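PDB 6JUF: SspB protein from Streptomyces clavuligerus, which probably acts as a metal-binding DNase in the phosphorothioation-sensing SspABCD-SspE defence of bacteria against phages. Local coordinates for residues 142-147 with 216-221; 180-185 with 207-212; 98-103 with 319-324; 90-95 with 325-330. All blocks are in the same frame, centred on the assembly; numbering follows the deposited sequence.

Contact 1 of 4, residues 142-147 with 216-221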
loop_
_atom_site.group_PDB
_atom_site.type_symbol
_atom_site.label_atom_id
_atom_site.label_comp_id
_atom_site.label_asym_id
_atom_site.label_seq_id
_atom_site.Cartn_x
_atom_site.Cartn_y
_atom_site.Cartn_z
ATOM N N ARG B 142 -0.921 13.758 22.358
ATOM C CA ARG B 142 -2.322 13.338 22.318
ATOM C C ARG B 142 -3.206 14.575 22.152
ATOM O O ARG B 142 -3.005 15.589 22.792
ATOM C CB ARG B 142 -2.672 12.530 23.580
ATOM C CG ARG B 142 -4.130 12.149 23.610
ATOM C CD ARG B 142 -4.602 11.906 25.009
ATOM N NE ARG B 142 -4.885 10.502 25.189
ATOM C CZ ARG B 142 -5.917 10.048 25.902
ATOM N NH1 ARG B 142 -6.785 10.904 26.484
ATOM N NH2 ARG B 142 -6.103 8.736 26.008
ATOM N N PHE B 143 -4.199 14.489 21.245
ATOM C CA PHE B 143 -4.931 15.695 20.908
ATOM C C PHE B 143 -6.269 15.376 20.247
ATOM O O PHE B 143 -6.420 14.350 19.554
ATOM C CB PHE B 143 -4.104 16.540 19.936
ATOM C CG PHE B 143 -3.522 15.739 18.802
ATOM C CD1 PHE B 143 -4.237 15.575 17.614
ATOM C CD2 PHE B 143 -2.278 15.123 18.928
ATOM C CE1 PHE B 143 -3.692 14.835 16.552
ATOM C CE2 PHE B 143 -1.737 14.385 17.897
ATOM C CZ PHE B 143 -2.442 14.224 16.718
ATOM N N THR B 144 -7.191 16.318 20.339
ATOM C CA THR B 144 -8.310 16.311 19.391
ATOM C C THR B 144 -7.837 17.012 18.112
ATOM O O THR B 144 -6.834 17.747 18.106
ATOM C CB THR B 144 -9.505 17.098 19.964
ATOM O OG1 THR B 144 -9.171 18.495 20.119
ATOM C CG2 THR B 144 -9.932 16.475 21.275
ATOM N N LEU B 145 -8.558 16.783 17.023
ATOM C CA LEU B 145 -8.247 17.482 15.777
ATOM C C LEU B 145 -8.336 19.012 15.947
ATOM O O LEU B 145 -7.517 19.763 15.386
ATOM C CB LEU B 145 -9.094 16.914 14.590
ATOM C CG LEU B 145 -8.826 15.399 14.380
ATOM C CD1 LEU B 145 -9.495 14.851 13.124
ATOM C CD2 LEU B 145 -7.323 15.018 14.389
ATOM N N ALA B 146 -9.307 19.472 16.746
ATOM C CA ALA B 146 -9.440 20.920 17.075
ATOM C C ALA B 146 -8.181 21.435 17.771
ATOM O O ALA B 146 -7.700 22.544 17.484
ATOM C CB ALA B 146 -10.704 21.170 17.912
ATOM N N ASP B 147 -7.662 20.642 18.729
ATOM C CA ASP B 147 -6.431 21.018 19.455
ATOM C C ASP B 147 -5.222 21.180 18.537
ATOM O O ASP B 147 -4.512 22.218 18.587
ATOM C CB ASP B 147 -5.995 19.999 20.526
ATOM C CG ASP B 147 -6.977 19.889 21.697
ATOM O OD1 ASP B 147 -7.754 20.839 22.010
ATOM O OD2 ASP B 147 -6.923 18.773 22.275
ATOM N N SER B 216 -16.357 11.253 21.458
ATOM C CA SER B 216 -15.105 11.703 22.087
ATOM C C SER B 216 -13.754 11.564 21.329
ATOM O O SER B 216 -12.771 11.024 21.850
ATOM C CB SER B 216 -15.021 11.099 23.472
ATOM O OG SER B 216 -13.939 11.660 24.173
ATOM N N SER B 217 -13.809 11.927 20.059
ATOM C CA SER B 217 -12.831 12.754 19.341
ATOM C C SER B 217 -11.280 12.684 19.463
ATOM O O SER B 217 -10.660 13.634 18.975
ATOM C CB SER B 217 -13.212 14.214 19.602
ATOM O OG SER B 217 -13.429 14.409 20.985
ATOM N N GLU B 218 -10.631 11.660 20.040
ATOM C CA GLU B 218 -9.176 11.853 20.342
ATOM C C GLU B 218 -8.137 10.991 19.592
ATOM O O GLU B 218 -8.427 9.865 19.236
ATOM C CB GLU B 218 -8.910 11.728 21.839
ATOM C CG GLU B 218 -9.574 12.747 22.738
ATOM C CD GLU B 218 -9.098 12.575 24.151
ATOM O OE1 GLU B 218 -9.867 11.959 24.902
ATOM O OE2 GLU B 218 -7.962 13.015 24.495
ATOM N N TRP B 219 -6.923 11.503 19.377
ATOM C CA TRP B 219 -5.875 10.797 18.621
ATOM C C TRP B 219 -4.543 11.029 19.292
ATOM O O TRP B 219 -4.374 11.925 20.119
ATOM C CB TRP B 219 -5.716 11.340 17.222
ATOM C CG TRP B 219 -7.032 11.415 16.512
ATOM C CD1 TRP B 219 -7.963 12.433 16.544
ATOM C CD2 TRP B 219 -7.590 10.393 15.633
ATOM N NE1 TRP B 219 -9.041 12.122 15.749
ATOM C CE2 TRP B 219 -8.868 10.909 15.168
ATOM C CE3 TRP B 219 -7.162 9.153 15.206
ATOM C CZ2 TRP B 219 -9.694 10.177 14.311
ATOM C CZ3 TRP B 219 -7.988 8.396 14.330
ATOM C CH2 TRP B 219 -9.225 8.919 13.882
ATOM N N GLU B 220 -3.565 10.185 18.953
ATOM C CA GLU B 220 -2.227 10.406 19.488
ATOM C C GLU B 220 -1.150 9.847 18.583
ATOM O O GLU B 220 -1.372 8.838 17.889
ATOM C CB GLU B 220 -2.086 9.841 20.888
ATOM C CG GLU B 220 -2.155 8.334 20.983
ATOM C CD GLU B 220 -2.075 7.862 22.420
ATOM O OE1 GLU B 220 -2.125 6.663 22.587
ATOM O OE2 GLU B 220 -1.995 8.667 23.375
ATOM N N PHE B 221 0.011 10.504 18.601
ATOM C CA PHE B 221 1.188 9.906 18.018
ATOM C C PHE B 221 1.584 8.765 18.957
ATOM O O PHE B 221 1.497 8.873 20.181
ATOM C CB PHE B 221 2.298 10.950 17.676
ATOM C CG PHE B 221 1.893 11.902 16.583
ATOM C CD1 PHE B 221 1.548 11.395 15.305
ATOM C CD2 PHE B 221 1.765 13.274 16.817
ATOM C CE1 PHE B 221 1.116 12.249 14.291
ATOM C CE2 PHE B 221 1.382 14.133 15.790
ATOM C CZ PHE B 221 1.041 13.611 14.532
#

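Contact 2 of 4, residues 180-185 with 207-212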
loop_
_atom_site.group_PDB
_atom_site.type_symbol
_atom_site.label_atom_id
_atom_site.label_comp_id
_atom_site.label_asym_id
_atom_site.label_seq_id
_atom_site.Cartn_x
_atom_site.Cartn_y
_atom_site.Cartn_z
ATOM N N TYR B 180 -1.864 8.691 8.346
ATOM C CA TYR B 180 -1.141 7.882 9.337
ATOM C C TYR B 180 -1.939 6.886 10.195
ATOM O O TYR B 180 -1.327 5.998 10.803
ATOM C CB TYR B 180 -0.346 8.788 10.314
ATOM C CG TYR B 180 0.739 9.623 9.642
ATOM C CD1 TYR B 180 1.946 9.004 9.199
ATOM C CD2 TYR B 180 0.583 10.983 9.415
ATOM C CE1 TYR B 180 2.929 9.770 8.535
ATOM C CE2 TYR B 180 1.553 11.720 8.766
ATOM C CZ TYR B 180 2.730 11.134 8.343
ATOM O OH TYR B 180 3.686 11.905 7.733
ATOM N N VAL B 181 -3.259 7.056 10.352
ATOM C CA VAL B 181 -4.042 6.206 11.252
ATOM C C VAL B 181 -4.635 5.002 10.481
ATOM O O VAL B 181 -4.794 5.040 9.250
ATOM C CB VAL B 181 -5.201 6.968 11.997
ATOM C CG1 VAL B 181 -4.664 8.221 12.662
ATOM C CG2 VAL B 181 -6.380 7.263 11.075
ATOM N N PRO B 182 -4.924 3.907 11.210
ATOM C CA PRO B 182 -5.502 2.745 10.511
ATOM C C PRO B 182 -6.806 3.084 9.826
ATOM O O PRO B 182 -7.576 3.923 10.328
ATOM C CB PRO B 182 -5.721 1.706 11.634
ATOM C CG PRO B 182 -4.717 2.121 12.718
ATOM C CD PRO B 182 -4.634 3.640 12.634
ATOM N N ALA B 183 -7.030 2.482 8.646
ATOM C CA ALA B 183 -8.198 2.784 7.839
ATOM C C ALA B 183 -9.502 2.569 8.632
ATOM O O ALA B 183 -10.492 3.222 8.415
ATOM C CB ALA B 183 -8.185 1.888 6.590
ATOM N N GLN B 184 -9.450 1.645 9.590
ATOM C CA GLN B 184 -10.653 1.294 10.400
ATOM C C GLN B 184 -11.139 2.455 11.267
ATOM O O GLN B 184 -12.333 2.498 11.615
ATOM C CB GLN B 184 -10.324 0.088 11.285
ATOM C CG GLN B 184 -10.171 -1.208 10.484
ATOM C CD GLN B 184 -9.004 -1.244 9.476
ATOM O OE1 GLN B 184 -9.196 -1.565 8.253
ATOM N NE2 GLN B 184 -7.797 -1.010 9.961
ATOM N N ARG B 185 -10.233 3.406 11.548
ATOM C CA ARG B 185 -10.585 4.608 12.359
ATOM C C ARG B 185 -11.210 5.694 11.543
ATOM O O ARG B 185 -11.676 6.721 12.089
ATOM C CB ARG B 185 -9.360 5.172 13.017
ATOM C CG ARG B 185 -8.451 4.124 13.670
ATOM C CD ARG B 185 -9.155 3.184 14.629
ATOM N NE ARG B 185 -8.100 2.323 15.159
ATOM C CZ ARG B 185 -8.086 1.001 15.166
ATOM N NH1 ARG B 185 -9.151 0.278 14.773
ATOM N NH2 ARG B 185 -7.004 0.357 15.624
ATOM N N LEU B 207 2.301 5.164 13.123
ATOM C CA LEU B 207 2.690 6.418 13.863
ATOM C C LEU B 207 1.565 7.076 14.612
ATOM O O LEU B 207 1.832 7.898 15.450
ATOM C CB LEU B 207 3.313 7.447 12.892
ATOM C CG LEU B 207 4.787 7.180 12.561
ATOM C CD1 LEU B 207 5.152 7.975 11.293
ATOM C CD2 LEU B 207 5.649 7.580 13.767
ATOM N N MET B 208 0.289 6.836 14.233
ATOM C CA MET B 208 -0.798 7.631 14.849
ATOM C C MET B 208 -1.942 6.665 15.098
ATOM O O MET B 208 -2.171 5.717 14.307
ATOM C CB MET B 208 -1.263 8.756 13.913
ATOM C CG MET B 208 -2.035 9.891 14.582
ATOM S SD MET B 208 -2.417 11.109 13.318
ATOM C CE MET B 208 -3.971 11.789 13.978
ATOM N N GLU B 209 -2.680 6.878 16.175
ATOM C CA GLU B 209 -3.782 5.998 16.518
ATOM C C GLU B 209 -4.916 6.804 17.150
ATOM O O GLU B 209 -4.717 7.892 17.700
ATOM C CB GLU B 209 -3.282 4.871 17.467
ATOM C CG GLU B 209 -4.318 3.846 17.961
ATOM C CD GLU B 209 -5.019 3.092 16.811
ATOM O OE1 GLU B 209 -5.841 3.666 16.091
ATOM O OE2 GLU B 209 -4.746 1.869 16.667
ATOM N N GLN B 210 -6.120 6.243 17.017
ATOM C CA GLN B 210 -7.290 6.750 17.684
ATOM C C GLN B 210 -7.246 6.385 19.161
ATOM O O GLN B 210 -6.860 5.256 19.519
ATOM C CB GLN B 210 -8.499 6.089 16.984
ATOM C CG GLN B 210 -9.748 6.154 17.802
ATOM C CD GLN B 210 -10.210 7.544 18.089
ATOM O OE1 GLN B 210 -10.735 7.788 19.184
ATOM N NE2 GLN B 210 -10.077 8.462 17.127
ATOM N N VAL B 211 -7.667 7.294 20.037
ATOM C CA VAL B 211 -7.651 6.909 21.430
ATOM C C VAL B 211 -9.026 7.094 22.108
ATOM O O VAL B 211 -9.782 8.007 21.777
ATOM C CB VAL B 211 -6.388 7.400 22.153
ATOM C CG1 VAL B 211 -6.410 8.907 22.312
ATOM C CG2 VAL B 211 -6.223 6.673 23.481
ATOM N N GLY B 212 -9.333 6.145 22.996
ATOM C CA GLY B 212 -10.650 5.919 23.616
ATOM C C GLY B 212 -11.857 6.523 22.937
ATOM O O GLY B 212 -12.517 7.367 23.522
HETATM O O HOH W 1 1.426 5.622 10.452
#

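Contact 3 of 4, residues 98-103 with 319-324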
loop_
_atom_site.group_PDB
_atom_site.type_symbol
_atom_site.label_atom_id
_atom_site.label_comp_id
_atom_site.label_asym_id
_atom_site.label_seq_id
_atom_site.Cartn_x
_atom_site.Cartn_y
_atom_site.Cartn_z
ATOM N N ASP B 98 14.716 0.915 -12.425
ATOM C CA ASP B 98 16.052 0.473 -12.129
ATOM C C ASP B 98 16.611 0.954 -10.735
ATOM O O ASP B 98 17.800 0.738 -10.415
ATOM C CB ASP B 98 16.899 0.879 -13.359
ATOM C CG ASP B 98 18.355 0.904 -13.085
ATOM O OD1 ASP B 98 18.899 -0.185 -12.788
ATOM O OD2 ASP B 98 18.943 2.012 -13.193
ATOM N N GLY B 99 15.715 1.428 -9.872
ATOM C CA GLY B 99 16.065 2.141 -8.625
ATOM C C GLY B 99 15.915 1.318 -7.360
ATOM O O GLY B 99 15.852 0.075 -7.425
ATOM N N ALA B 100 15.925 1.960 -6.203
ATOM C CA ALA B 100 16.017 1.329 -4.919
ATOM C C ALA B 100 14.775 0.524 -4.596
ATOM O O ALA B 100 14.864 -0.609 -4.111
ATOM C CB ALA B 100 16.263 2.350 -3.787
ATOM N N ASP B 101 13.601 1.114 -4.788
ATOM C CA ASP B 101 12.384 0.430 -4.398
ATOM C C ASP B 101 11.180 1.043 -5.133
ATOM O O ASP B 101 10.318 1.686 -4.509
ATOM C CB ASP B 101 12.247 0.517 -2.861
ATOM C CG ASP B 101 11.108 -0.338 -2.286
ATOM O OD1 ASP B 101 10.525 -1.170 -2.989
ATOM O OD2 ASP B 101 10.796 -0.223 -1.064
ATOM N N PRO B 102 11.112 0.830 -6.473
ATOM C CA PRO B 102 10.074 1.437 -7.310
ATOM C C PRO B 102 8.622 1.155 -6.846
ATOM O O PRO B 102 7.720 1.946 -7.086
ATOM C CB PRO B 102 10.356 0.827 -8.722
ATOM C CG PRO B 102 11.254 -0.351 -8.443
ATOM C CD PRO B 102 12.072 0.055 -7.281
ATOM N N TYR B 103 8.380 0.005 -6.244
ATOM C CA TYR B 103 7.020 -0.383 -5.822
ATOM C C TYR B 103 6.817 -0.272 -4.332
ATOM O O TYR B 103 5.803 -0.807 -3.823
ATOM C CB TYR B 103 6.638 -1.778 -6.395
ATOM C CG TYR B 103 6.689 -1.700 -7.906
ATOM C CD1 TYR B 103 5.645 -1.051 -8.612
ATOM C CD2 TYR B 103 7.765 -2.228 -8.616
ATOM C CE1 TYR B 103 5.756 -0.893 -10.022
ATOM C CE2 TYR B 103 7.841 -2.102 -10.004
ATOM C CZ TYR B 103 6.837 -1.438 -10.679
ATOM O OH TYR B 103 6.835 -1.354 -12.047
ATOM N N ASP B 319 21.245 -2.063 -1.296
ATOM C CA ASP B 319 22.164 -2.856 -2.122
ATOM C C ASP B 319 22.914 -2.058 -3.185
ATOM O O ASP B 319 23.188 -2.587 -4.289
ATOM C CB ASP B 319 21.413 -4.050 -2.705
ATOM C CG ASP B 319 21.547 -5.301 -1.833
ATOM O OD1 ASP B 319 22.053 -5.241 -0.679
ATOM O OD2 ASP B 319 21.166 -6.358 -2.309
ATOM N N ASN B 320 23.284 -0.813 -2.830
ATOM C CA ASN B 320 24.183 0.002 -3.634
ATOM C C ASN B 320 23.674 0.174 -5.048
ATOM O O ASN B 320 24.314 -0.195 -6.046
ATOM C CB ASN B 320 25.593 -0.607 -3.539
ATOM C CG ASN B 320 26.087 -0.630 -2.104
ATOM O OD1 ASN B 320 26.480 -1.698 -1.580
ATOM N ND2 ASN B 320 26.058 0.509 -1.452
ATOM N N VAL B 321 22.488 0.792 -5.117
ATOM C CA VAL B 321 21.904 1.187 -6.411
ATOM C C VAL B 321 22.883 2.004 -7.265
ATOM O O VAL B 321 22.867 1.845 -8.526
ATOM C CB VAL B 321 20.630 2.014 -6.153
ATOM C CG1 VAL B 321 19.972 2.444 -7.432
ATOM C CG2 VAL B 321 19.648 1.196 -5.316
ATOM N N ARG B 322 23.656 2.887 -6.645
ATOM C CA ARG B 322 24.517 3.832 -7.394
ATOM C C ARG B 322 25.604 3.092 -8.215
ATOM O O ARG B 322 26.174 3.652 -9.138
ATOM C CB ARG B 322 25.134 4.888 -6.451
ATOM C CG ARG B 322 24.137 5.860 -5.815
ATOM C CD ARG B 322 24.786 6.781 -4.794
ATOM N NE ARG B 322 25.493 6.015 -3.743
ATOM C CZ ARG B 322 26.260 6.572 -2.808
ATOM N NH1 ARG B 322 26.382 7.875 -2.723
ATOM N NH2 ARG B 322 26.856 5.776 -1.966
ATOM N N SER B 323 25.866 1.846 -7.829
ATOM C CA SER B 323 26.842 0.955 -8.483
ATOM C C SER B 323 26.356 0.264 -9.727
ATOM O O SER B 323 27.156 -0.326 -10.470
ATOM C CB SER B 323 27.272 -0.145 -7.519
ATOM O OG SER B 323 28.005 0.480 -6.509
ATOM N N ARG B 324 25.055 0.323 -9.964
ATOM C CA ARG B 324 24.430 -0.390 -11.077
ATOM C C ARG B 324 24.891 0.279 -12.361
ATOM O O ARG B 324 25.142 1.515 -12.402
ATOM C CB ARG B 324 22.902 -0.360 -10.999
ATOM C CG ARG B 324 22.386 -1.141 -9.816
ATOM C CD ARG B 324 20.856 -1.125 -9.697
ATOM N NE ARG B 324 20.531 -1.737 -8.418
ATOM C CZ ARG B 324 19.334 -1.774 -7.846
ATOM N NH1 ARG B 324 18.294 -1.241 -8.448
ATOM N NH2 ARG B 324 19.191 -2.352 -6.664
#

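Contact 4 of 4, residues 90-95 with 325-330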
loop_
_atom_site.group_PDB
_atom_site.type_symbol
_atom_site.label_atom_id
_atom_site.label_comp_id
_atom_site.label_asym_id
_atom_site.label_seq_id
_atom_site.Cartn_x
_atom_site.Cartn_y
_atom_site.Cartn_z
ATOM N N GLU B 90 16.845 12.216 -6.281
ATOM C CA GLU B 90 16.312 11.261 -5.329
ATOM C C GLU B 90 15.178 10.407 -5.893
ATOM O O GLU B 90 15.029 9.207 -5.566
ATOM C CB GLU B 90 15.870 11.966 -3.977
ATOM C CG GLU B 90 17.039 12.414 -3.119
ATOM C CD GLU B 90 17.780 13.643 -3.607
ATOM O OE1 GLU B 90 17.267 14.375 -4.552
ATOM O OE2 GLU B 90 18.829 13.911 -3.051
ATOM N N ALA B 91 14.313 11.010 -6.718
ATOM C CA ALA B 91 13.247 10.261 -7.347
ATOM C C ALA B 91 13.859 9.253 -8.343
ATOM O O ALA B 91 13.413 8.092 -8.383
ATOM C CB ALA B 91 12.278 11.182 -8.089
ATOM N N ARG B 92 14.887 9.634 -9.096
ATOM C CA ARG B 92 15.570 8.669 -9.975
ATOM C C ARG B 92 16.141 7.505 -9.119
ATOM O O ARG B 92 16.066 6.369 -9.571
ATOM C CB ARG B 92 16.710 9.358 -10.737
ATOM C CG ARG B 92 17.669 8.454 -11.491
ATOM C CD ARG B 92 16.939 7.714 -12.608
ATOM N NE ARG B 92 17.793 6.770 -13.365
ATOM C CZ ARG B 92 18.001 5.498 -13.026
ATOM N NH1 ARG B 92 17.517 4.977 -11.878
ATOM N NH2 ARG B 92 18.769 4.732 -13.815
ATOM N N TRP B 93 16.723 7.791 -7.966
ATOM C CA TRP B 93 17.333 6.759 -7.148
ATOM C C TRP B 93 16.261 5.828 -6.581
ATOM O O TRP B 93 16.474 4.632 -6.492
ATOM C CB TRP B 93 18.182 7.430 -6.075
ATOM C CG TRP B 93 18.707 6.455 -5.059
ATOM C CD1 TRP B 93 19.907 5.755 -5.073
ATOM C CD2 TRP B 93 18.047 6.088 -3.806
ATOM N NE1 TRP B 93 19.999 4.951 -3.965
ATOM C CE2 TRP B 93 18.902 5.123 -3.155
ATOM C CE3 TRP B 93 16.835 6.461 -3.189
ATOM C CZ2 TRP B 93 18.570 4.544 -1.913
ATOM C CZ3 TRP B 93 16.551 5.902 -1.932
ATOM C CH2 TRP B 93 17.405 4.932 -1.341
ATOM N N LEU B 94 15.111 6.365 -6.124
ATOM C CA LEU B 94 14.127 5.567 -5.408
ATOM C C LEU B 94 13.089 4.892 -6.286
ATOM O O LEU B 94 12.770 3.682 -6.133
ATOM C CB LEU B 94 13.382 6.478 -4.387
ATOM C CG LEU B 94 12.245 5.731 -3.630
ATOM C CD1 LEU B 94 12.791 4.613 -2.712
ATOM C CD2 LEU B 94 11.402 6.735 -2.849
ATOM N N LEU B 95 12.519 5.646 -7.218
ATOM C CA LEU B 95 11.332 5.241 -7.923
ATOM C C LEU B 95 11.535 4.656 -9.312
ATOM O O LEU B 95 10.580 4.100 -9.857
ATOM C CB LEU B 95 10.326 6.425 -8.024
ATOM C CG LEU B 95 9.835 6.917 -6.654
ATOM C CD1 LEU B 95 9.021 8.193 -6.931
ATOM C CD2 LEU B 95 9.021 5.837 -5.996
ATOM N N PRO B 325 25.009 -0.552 -13.418
ATOM C CA PRO B 325 25.399 -0.018 -14.726
ATOM C C PRO B 325 24.541 1.164 -15.140
ATOM O O PRO B 325 23.293 1.076 -15.079
ATOM C CB PRO B 325 25.171 -1.189 -15.672
ATOM C CG PRO B 325 25.349 -2.381 -14.800
ATOM C CD PRO B 325 24.730 -1.997 -13.478
ATOM N N ASN B 326 25.218 2.265 -15.500
ATOM C CA ASN B 326 24.557 3.433 -16.092
ATOM C C ASN B 326 23.685 4.213 -15.138
ATOM O O ASN B 326 22.868 5.025 -15.569
ATOM C CB ASN B 326 23.691 2.990 -17.282
ATOM C CG ASN B 326 24.507 2.338 -18.366
ATOM O OD1 ASN B 326 25.481 2.896 -18.827
ATOM N ND2 ASN B 326 24.088 1.170 -18.793
ATOM N N PHE B 327 23.838 3.953 -13.841
ATOM C CA PHE B 327 23.151 4.796 -12.855
ATOM C C PHE B 327 23.741 6.188 -12.827
ATOM O O PHE B 327 24.942 6.317 -12.678
ATOM C CB PHE B 327 23.208 4.199 -11.449
ATOM C CG PHE B 327 22.304 4.950 -10.491
ATOM C CD1 PHE B 327 20.977 4.562 -10.337
ATOM C CD2 PHE B 327 22.766 6.083 -9.867
ATOM C CE1 PHE B 327 20.119 5.281 -9.476
ATOM C CE2 PHE B 327 21.933 6.809 -9.036
ATOM C CZ PHE B 327 20.610 6.405 -8.844
ATOM N N PRO B 328 22.903 7.233 -12.991
ATOM C CA PRO B 328 23.492 8.584 -13.086
ATOM C C PRO B 328 23.991 9.153 -11.780
ATOM O O PRO B 328 23.284 8.987 -10.738
ATOM C CB PRO B 328 22.330 9.445 -13.555
ATOM C CG PRO B 328 21.091 8.717 -13.132
ATOM C CD PRO B 328 21.405 7.239 -13.083
ATOM N N THR B 329 25.140 9.829 -11.799
ATOM C CA THR B 329 25.573 10.646 -10.671
ATOM C C THR B 329 24.628 11.847 -10.496
ATOM O O THR B 329 23.820 12.151 -11.406
ATOM C CB THR B 329 26.991 11.159 -10.870
ATOM O OG1 THR B 329 27.072 12.046 -12.006
ATOM C CG2 THR B 329 27.973 9.951 -11.025
ATOM N N ARG B 330 24.731 12.539 -9.373
ATOM C CA ARG B 330 23.961 13.767 -9.221
ATOM C C ARG B 330 24.372 14.758 -10.337
ATOM O O ARG B 330 23.532 15.542 -10.839
ATOM C CB ARG B 330 24.194 14.319 -7.808
ATOM C CG ARG B 330 23.758 13.340 -6.699
ATOM C CD ARG B 330 23.927 13.873 -5.279
ATOM N NE ARG B 330 22.696 14.510 -5.054
ATOM C CZ ARG B 330 21.692 14.122 -4.259
ATOM N NH1 ARG B 330 21.759 13.157 -3.305
ATOM N NH2 ARG B 330 20.647 14.839 -4.346
#

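Contact 1 of 4, residues 142-147 with 216-221
Phe143 holds CG between its own N and carbonyl carbon (chi1 47°), and this rotation lays one face of its ring over Trp219 O; Arg142 instead has CG trans to its N, and a bend at chi3 swings its guanidinium back toward Glu218 and Glu220. The backbones are antiparallel neighbours in a three-stranded sheet of order 1-3-2, with helices 145-159 and 166-180 between the first and second strands in sequence, a topology consistent with a winged-helix domain. Phe143 and Trp219 form the hydrogen-bonded pair: Phe143 N gives to Trp219 O at 2.8 Å, and Trp219 N to Phe143 O at 2.9 Å. On the face of the sheet that carries Arg142 and Glu220, Arg142 NH1 makes a salt bridge to Glu218 OE2 (3.1 Å), the carboxylate standing almost perpendicular to the guanidinium, while Glu220 OE2 lies at the guanidinium edge in a longer ion pair. The Phe143 ring end meets Phe221, CE2 to CE2 at 3.8 Å, with the planes inclined at 52°. At the helix start, Thr144 and Asp147 form a capping box. Leu145, right after Thr144, lies against the Trp219 indole, its CD2 3.4 Å from Trp219 CD1.

Contact 2 of 4, residues 180-185 with 207-212
Arg185 takes hold of Glu209 side-on: NE gives to OE1 at 2.8 Å and NH2 gives to OE2 at 2.9 Å, one nitrogen for each oxygen, both bonds nearly straight. The two oxygens lie practically in the guanidinium plane and are met on their syn sides, although the carboxylate itself is tilted by 32°. Glu209 CB points away from the 180-185 loop, and it is the bend at chi2 (58°) that brings the carboxylate back. Beside the ion pair, Pro182 CD packs 3.7 Å from Glu209 OE1, and the aliphatic part of Arg185 runs across Gln210 CB. At the other end the contact is apolar: Val181 CG1 touches Met208 CG at 3.7 Å and stays close to the thioether beyond it, Tyr180 CB meets Met208 CB, and the Tyr180 ring lies alongside Leu207 CD1. Met208 N is buried here without a partner. A water joins the backbones nearby, donating to Tyr180 O and accepting from Leu207 N, each at 2.8 Å.

One shell further out, Gln210 N donates to the anti lone pair of Glu209 OE1, and Arg185 N bonds to Pro182 O in the 3-10 turn soon after helix 166-180. Trp219 on the middle strand of the winged-helix-like sheet backs Val181, Met208 and Arg185, while Ala183 packs on Leu107 of the second subunit. With two donors on OE1 and one on OE2, the Glu209 carboxylate is fixed in rotation and probably stays ionised.

Contact 3 of 4, residues 98-103 with 319-324
Arg324 supplies the polar part of this contact with a single nitrogen. Its NH1 donates to Asp98 O at 2.8 Å and to Gly99 O at 3.0 Å, two successive backbone carbonyls of the 98-103 loop. Both bonds are bent, and in each the nitrogen stands well above the carbonyl plane, 58° out of it at Asp98, so neither oxygen is met on a lone pair. The reach comes from a side chain extended from CG to NE (chi2 180°), which carries CD past Asp98 OD1 at 3.8 Å. The charges of Asp98 and Arg324 stay beyond salt-bridge range, OD1 to NH1 being 4.5 Å; the acid's OD2 pairs with Arg92 instead.

The loop that offers Arg324 begins where helix 306-317 stops in a Schellman motif, with Asp319 at positive phi as the C-prime residue. A short 3-10 turn over 321-323 follows, held by Ser323 N to Asn320 O and Arg324 N to Val321 O, and it sets Val321 and Arg324 side by side.

Apolar packing falls to Val321. Its CG2 lies 3.7 Å from Ala100 CA and also covers a rim of one guanidinium face of Arg324, while CG1 rests against Gly99 CA at 4.1 Å. Trp93 of helix 89-95 touches both Ala100 and Val321, and Tyr318, just past helix 306-317, also packs on Ala100.

Contact 4 of 4, residues 90-95 with 325-330
Arg92 reaches from helix 89-95 onto Phe327 and Pro328. Beyond CB, its CG, set opposite the backbone N (chi1 169°), lies 3.8 Å from Pro328 CG; the turn at chi2 (64°) then directs CD and NE along the proline, with NE 3.7 Å from Pro328 CD. CZ lies under both Pro328 CD and Phe327 CD1, which share one face of the guanidinium. At the tip the two nitrogens part: NH1 approaches Phe327 CE1 at 3.6 Å, with the ring inclined at 63° to the guanidinium, while NH2 passes near Pro328 CD and forms a salt bridge to Asp98 OD2 in the loop after the helix.

The far end of Phe327 turns to Trp93. Its CZ lies 3.7 Å from Trp93 CA, which meets the phenyl ring at its edge, and this same CZ stands at the edge of the indole. Trp93 NE1 bonds to Asp315 of helix 306-317. A second ionic link lies two residues before Arg92, where Glu90 OE2 faces the edge of the Arg330 guanidinium. The 2.4 Å between OE2 and Arg330 NH2 is too short to be taken at face value, and the second bond from NH1 is weak. Arg330 also makes a cation-pi contact with Trp311.

Together these groups fasten the linker between helices 306-317 and 330-336 to helix 89-95. The Arg92 guanidinium is buried, one face against carbon and its charge answered by Asp98, a setting that would probably keep both groups ionised.

The four contacts fall into two pairs. Contacts 1 and 2, centres 10 Å apart, meet at one three-stranded sheet, contact 2 laying the loop after helix 166-180 against its edge strand 208-211; Glu220 N to Glu209 O (2.9 Å) and Glu218 O to Val211 N (2.8 Å) join strands 208-211 and 218-221. Contacts 3 and 4, centres 7 Å apart, are successive parts of the same linker held to one helix and its following loop; the salt bridge of Arg92 NH2 with Asp98 OD2 (2.8 Å) joins them. Contacts 1 and 4 have centres about 40 Å apart, on opposite sides of the chain's centre. All four lie away from Glu18, the magnesium ligand, and this chain holds no magnesium.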